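PDB 3IV7: alcohol dehydrogenase IV from Corynebacterium glutamicum, which probably reduces maleylacetate with a nicotinamide cofactor, as a member of the iron-containing alcohol dehydrogenase family. Local coordinates for residues A[268-276]-A[333-341]. Numbering follows the deposited sequence.
Sequences LAFNAGDAP and NPRPVTREN
Arg-335 lies over one face of the Phe-270 ring, its CD 3.7 Å from the ring centroid and 10° off the normal, which defines a CH-pi contact. The guanidinium continues this layer as an offset cation-pi stack, its plane 17° from that of the ring. Arg-335, extended from CG to NE, brings its NH1 to Phe-270 O at 3.0 Å, in the carbonyl plane and on a lone pair. NH1 also donates to Leu-358 O, so this one nitrogen is held by two carbonyls, which helps to set the rotation of the group. At the ring edge stands the Asn-341 amide, turned nearly perpendicular, with CG 3.6 Å from Phe-270 CE1. This amide belongs to a capping box: Thr-338 OG1 accepts from Asn-341 N, and Thr-338 N donates back to OD1. Through Phe-270, the loop leading into helix 339-351 packs on the C-terminal part of helix 256-271, in the helical C-terminal domain. Asn-271 and Asn-333 exchange two amide hydrogen bonds, Asn-271 ND2 to Asn-333 OD1 at 2.7 Å and Asn-333 ND2 to Asn-271 OD1 at 2.9 Å, although their planes are twisted 42° apart. Asn-333 ND2 also reaches Arg-335 O. Farther along, Ala-275 CB meets Pro-334 CG at 3.8 Å.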
ATOM      1  N   LEU A 268      -2.287   6.093  23.944  1.00 26.25           N
ATOM      2  CA  LEU A 268      -1.964   4.669  23.900  1.00 25.79           C
ATOM      3  C   LEU A 268      -2.356   3.999  25.210  1.00 28.32           C
ATOM      4  O   LEU A 268      -3.069   2.974  25.206  1.00 28.96           O
ATOM      5  CB  LEU A 268      -0.504   4.439  23.628  1.00 25.28           C
ATOM      6  CG  LEU A 268      -0.085   2.976  23.548  1.00 27.04           C
ATOM      7  CD1 LEU A 268      -0.935   2.217  22.488  1.00 21.31           C
ATOM      8  CD2 LEU A 268       1.384   2.911  23.231  1.00 29.07           C
ATOM      9  N   ALA A 269      -1.890   4.558  26.327  1.00 27.60           N
ATOM     10  CA  ALA A 269      -2.205   4.016  27.657  1.00 26.85           C
ATOM     11  C   ALA A 269      -3.693   3.898  27.862  1.00 28.51           C
ATOM     12  O   ALA A 269      -4.174   2.907  28.395  1.00 32.03           O
ATOM     13  CB  ALA A 269      -1.602   4.898  28.745  1.00 24.54           C
ATOM     14  N   PHE A 270      -4.416   4.922  27.421  1.00 29.98           N
ATOM     15  CA  PHE A 270      -5.872   5.023  27.590  1.00 29.11           C
ATOM     16  C   PHE A 270      -6.640   3.951  26.798  1.00 30.24           C
ATOM     17  O   PHE A 270      -7.522   3.297  27.341  1.00 28.26           O
ATOM     18  CB  PHE A 270      -6.327   6.423  27.128  1.00 31.42           C
ATOM     19  CG  PHE A 270      -7.818   6.664  27.229  1.00 30.25           C
ATOM     20  CD1 PHE A 270      -8.383   7.099  28.417  1.00 32.86           C
ATOM     21  CD2 PHE A 270      -8.628   6.560  26.111  1.00 30.37           C
ATOM     22  CE1 PHE A 270      -9.757   7.343  28.506  1.00 33.06           C
ATOM     23  CE2 PHE A 270     -10.008   6.823  26.188  1.00 27.11           C
ATOM     24  CZ  PHE A 270     -10.564   7.203  27.379  1.00 35.05           C
ATOM     25  N   ASN A 271      -6.302   3.797  25.512  1.00 28.22           N
ATOM     26  CA  ASN A 271      -7.031   2.864  24.600  1.00 30.51           C
ATOM     27  C   ASN A 271      -6.553   1.409  24.552  1.00 30.99           C
ATOM     28  O   ASN A 271      -7.304   0.528  24.108  1.00 30.23           O
ATOM     29  CB  ASN A 271      -6.982   3.391  23.174  1.00 28.35           C
ATOM     30  CG  ASN A 271      -8.081   4.339  22.876  1.00 30.94           C
ATOM     31  OD1 ASN A 271      -9.059   4.444  23.629  1.00 36.14           O
ATOM     32  ND2 ASN A 271      -7.977   5.010  21.736  1.00 29.10           N
ATOM     33  N   ALA A 272      -5.305   1.167  24.956  1.00 32.23           N
ATOM     34  CA  ALA A 272      -4.654  -0.132  24.737  1.00 32.45           C
ATOM     35  C   ALA A 272      -5.472  -1.301  25.225  1.00 33.81           C
ATOM     36  O   ALA A 272      -5.727  -2.224  24.477  1.00 35.92           O
ATOM     37  CB  ALA A 272      -3.281  -0.160  25.374  1.00 32.39           C
ATOM     38  N   GLY A 273      -5.876  -1.257  26.489  1.00 35.66           N
ATOM     39  CA  GLY A 273      -6.636  -2.362  27.112  1.00 33.37           C
ATOM     40  C   GLY A 273      -7.920  -2.729  26.382  1.00 33.73           C
ATOM     41  O   GLY A 273      -8.368  -3.882  26.435  1.00 34.14           O
ATOM     42  N   ASP A 274      -8.529  -1.751  25.720  1.00 33.24           N
ATOM     43  CA  ASP A 274      -9.749  -1.974  24.972  1.00 33.47           C
ATOM     44  C   ASP A 274      -9.499  -2.303  23.485  1.00 33.87           C
ATOM     45  O   ASP A 274     -10.450  -2.563  22.741  1.00 33.54           O
ATOM     46  CB  ASP A 274     -10.678  -0.756  25.098  1.00 35.70           C
ATOM     47  CG  ASP A 274     -11.374  -0.677  26.487  1.00 38.81           C
ATOM     48  OD1 ASP A 274     -11.992  -1.670  26.908  1.00 41.08           O
ATOM     49  OD2 ASP A 274     -11.314   0.397  27.125  1.00 31.96           O
ATOM     50  N   ALA A 275      -8.229  -2.328  23.066  1.00 34.03           N
ATOM     51  CA  ALA A 275      -7.885  -2.641  21.652  1.00 35.35           C
ATOM     52  C   ALA A 275      -6.802  -3.706  21.608  1.00 34.97           C
ATOM     53  O   ALA A 275      -5.673  -3.424  21.220  1.00 35.63           O
ATOM     54  CB  ALA A 275      -7.433  -1.395  20.935  1.00 33.38           C
ATOM     55  N   PRO A 276      -7.148  -4.944  22.000  1.00 33.84           N
ATOM     56  CA  PRO A 276      -6.139  -5.998  22.147  1.00 32.97           C
ATOM     57  C   PRO A 276      -5.398  -6.347  20.853  1.00 32.75           C
ATOM     58  O   PRO A 276      -4.161  -6.546  20.871  1.00 32.08           O
ATOM     59  CB  PRO A 276      -6.953  -7.195  22.651  1.00 35.94           C
ATOM     60  CG  PRO A 276      -8.385  -6.867  22.324  1.00 31.97           C
ATOM     61  CD  PRO A 276      -8.497  -5.414  22.386  1.00 33.59           C
ATOM     62  N   ASN A 333     -14.038   4.674  18.944  1.00 34.92           N
ATOM     63  CA  ASN A 333     -12.825   4.638  19.777  1.00 35.39           C
ATOM     64  C   ASN A 333     -12.895   3.439  20.748  1.00 34.10           C
ATOM     65  O   ASN A 333     -13.936   3.182  21.327  1.00 35.20           O
ATOM     66  CB  ASN A 333     -12.645   5.926  20.577  1.00 36.13           C
ATOM     67  CG  ASN A 333     -11.353   5.940  21.342  1.00 34.38           C
ATOM     68  OD1 ASN A 333     -10.283   6.009  20.751  1.00 35.08           O
ATOM     69  ND2 ASN A 333     -11.438   5.829  22.659  1.00 37.27           N
ATOM     70  N   PRO A 334     -11.781   2.703  20.921  1.00 32.15           N
ATOM     71  CA  PRO A 334     -11.797   1.510  21.756  1.00 33.63           C
ATOM     72  C   PRO A 334     -12.428   1.676  23.156  1.00 34.77           C
ATOM     73  O   PRO A 334     -13.257   0.860  23.540  1.00 37.20           O
ATOM     74  CB  PRO A 334     -10.328   1.161  21.866  1.00 33.10           C
ATOM     75  CG  PRO A 334      -9.767   1.551  20.569  1.00 34.18           C
ATOM     76  CD  PRO A 334     -10.615   2.699  20.031  1.00 36.04           C
ATOM     77  N   ARG A 335     -11.976   2.674  23.918  1.00 32.69           N
ATOM     78  CA  ARG A 335     -12.503   2.956  25.273  1.00 31.35           C
ATOM     79  C   ARG A 335     -13.487   4.117  25.162  1.00 29.84           C
ATOM     80  O   ARG A 335     -13.173   5.119  24.544  1.00 29.07           O
ATOM     81  CB  ARG A 335     -11.342   3.350  26.188  1.00 32.48           C
ATOM     82  CG  ARG A 335     -11.665   3.517  27.697  1.00 30.36           C
ATOM     83  CD  ARG A 335     -10.364   3.652  28.430  1.00 30.40           C
ATOM     84  NE  ARG A 335     -10.490   3.744  29.865  1.00 39.45           N
ATOM     85  CZ  ARG A 335      -9.455   3.848  30.697  1.00 47.76           C
ATOM     86  NH1 ARG A 335      -8.212   3.907  30.218  1.00 49.71           N
ATOM     87  NH2 ARG A 335      -9.656   3.909  32.014  1.00 46.92           N
ATOM     88  N   PRO A 336     -14.697   3.975  25.740  1.00 32.61           N
ATOM     89  CA  PRO A 336     -15.651   5.092  25.606  1.00 31.64           C
ATOM     90  C   PRO A 336     -15.124   6.372  26.277  1.00 29.89           C
ATOM     91  O   PRO A 336     -14.680   6.334  27.408  1.00 30.58           O
ATOM     92  CB  PRO A 336     -16.912   4.577  26.318  1.00 32.08           C
ATOM     93  CG  PRO A 336     -16.537   3.209  26.918  1.00 33.24           C
ATOM     94  CD  PRO A 336     -15.064   3.071  26.842  1.00 32.49           C
ATOM     95  N   VAL A 337     -15.186   7.480  25.564  1.00 30.27           N
ATOM     96  CA  VAL A 337     -14.617   8.704  26.032  1.00 31.86           C
ATOM     97  C   VAL A 337     -15.677   9.564  26.705  1.00 33.20           C
ATOM     98  O   VAL A 337     -16.708   9.858  26.118  1.00 35.78           O
ATOM     99  CB  VAL A 337     -14.003   9.478  24.892  1.00 31.86           C
ATOM    100  CG1 VAL A 337     -13.385  10.795  25.405  1.00 39.14           C
ATOM    101  CG2 VAL A 337     -12.940   8.611  24.184  1.00 34.17           C
ATOM    102  N   THR A 338     -15.412   9.951  27.941  1.00 30.95           N
ATOM    103  CA  THR A 338     -16.308  10.830  28.682  1.00 31.93           C
ATOM    104  C   THR A 338     -15.627  12.163  28.958  1.00 31.40           C
ATOM    105  O   THR A 338     -14.425  12.347  28.700  1.00 33.50           O
ATOM    106  CB  THR A 338     -16.730  10.205  30.012  1.00 30.36           C
ATOM    107  OG1 THR A 338     -15.580  10.003  30.831  1.00 30.28           O
ATOM    108  CG2 THR A 338     -17.416   8.873  29.776  1.00 25.61           C
ATOM    109  N   ARG A 339     -16.410  13.108  29.431  1.00 30.67           N
ATOM    110  CA  ARG A 339     -15.890  14.384  29.790  1.00 28.84           C
ATOM    111  C   ARG A 339     -14.857  14.206  30.923  1.00 26.62           C
ATOM    112  O   ARG A 339     -13.780  14.779  30.858  1.00 24.42           O
ATOM    113  CB  ARG A 339     -17.015  15.317  30.197  1.00 28.75           C
ATOM    114  CG  ARG A 339     -16.552  16.646  30.683  1.00 28.74           C
ATOM    115  CD  ARG A 339     -17.722  17.606  30.871  1.00 34.48           C
ATOM    116  NE  ARG A 339     -18.188  18.152  29.605  1.00 36.88           N
ATOM    117  CZ  ARG A 339     -17.555  19.107  28.908  1.00 43.75           C
ATOM    118  NH1 ARG A 339     -16.379  19.611  29.325  1.00 43.71           N
ATOM    119  NH2 ARG A 339     -18.083  19.546  27.772  1.00 44.29           N
ATOM    120  N   GLU A 340     -15.147  13.318  31.885  1.00 25.62           N
ATOM    121  CA  GLU A 340     -14.222  13.079  33.010  1.00 29.08           C
ATOM    122  C   GLU A 340     -12.919  12.386  32.573  1.00 31.48           C
ATOM    123  O   GLU A 340     -11.832  12.833  32.943  1.00 32.78           O
ATOM    124  CB  GLU A 340     -14.866  12.244  34.135  1.00 30.04           C
ATOM    125  CG  GLU A 340     -16.079  12.864  34.802  1.00 33.33           C
ATOM    126  CD  GLU A 340     -17.351  12.709  33.988  1.00 32.19           C
ATOM    127  OE1 GLU A 340     -17.281  12.188  32.847  1.00 28.37           O
ATOM    128  OE2 GLU A 340     -18.414  13.107  34.482  1.00 37.10           O
ATOM    129  N   ASN A 341     -13.007  11.309  31.787  1.00 30.12           N
ATOM    130  CA  ASN A 341     -11.797  10.578  31.480  1.00 28.24           C
ATOM    131  C   ASN A 341     -10.911  11.265  30.445  1.00 26.55           C
ATOM    132  O   ASN A 341      -9.698  11.118  30.497  1.00 29.21           O
ATOM    133  CB  ASN A 341     -12.026   9.059  31.223  1.00 27.63           C
ATOM    134  CG  ASN A 341     -12.788   8.758  29.942  1.00 30.83           C
ATOM    135  OD1 ASN A 341     -12.857   9.561  29.029  1.00 26.84           O
ATOM    136  ND2 ASN A 341     -13.373   7.553  29.886  1.00 33.94           N
TER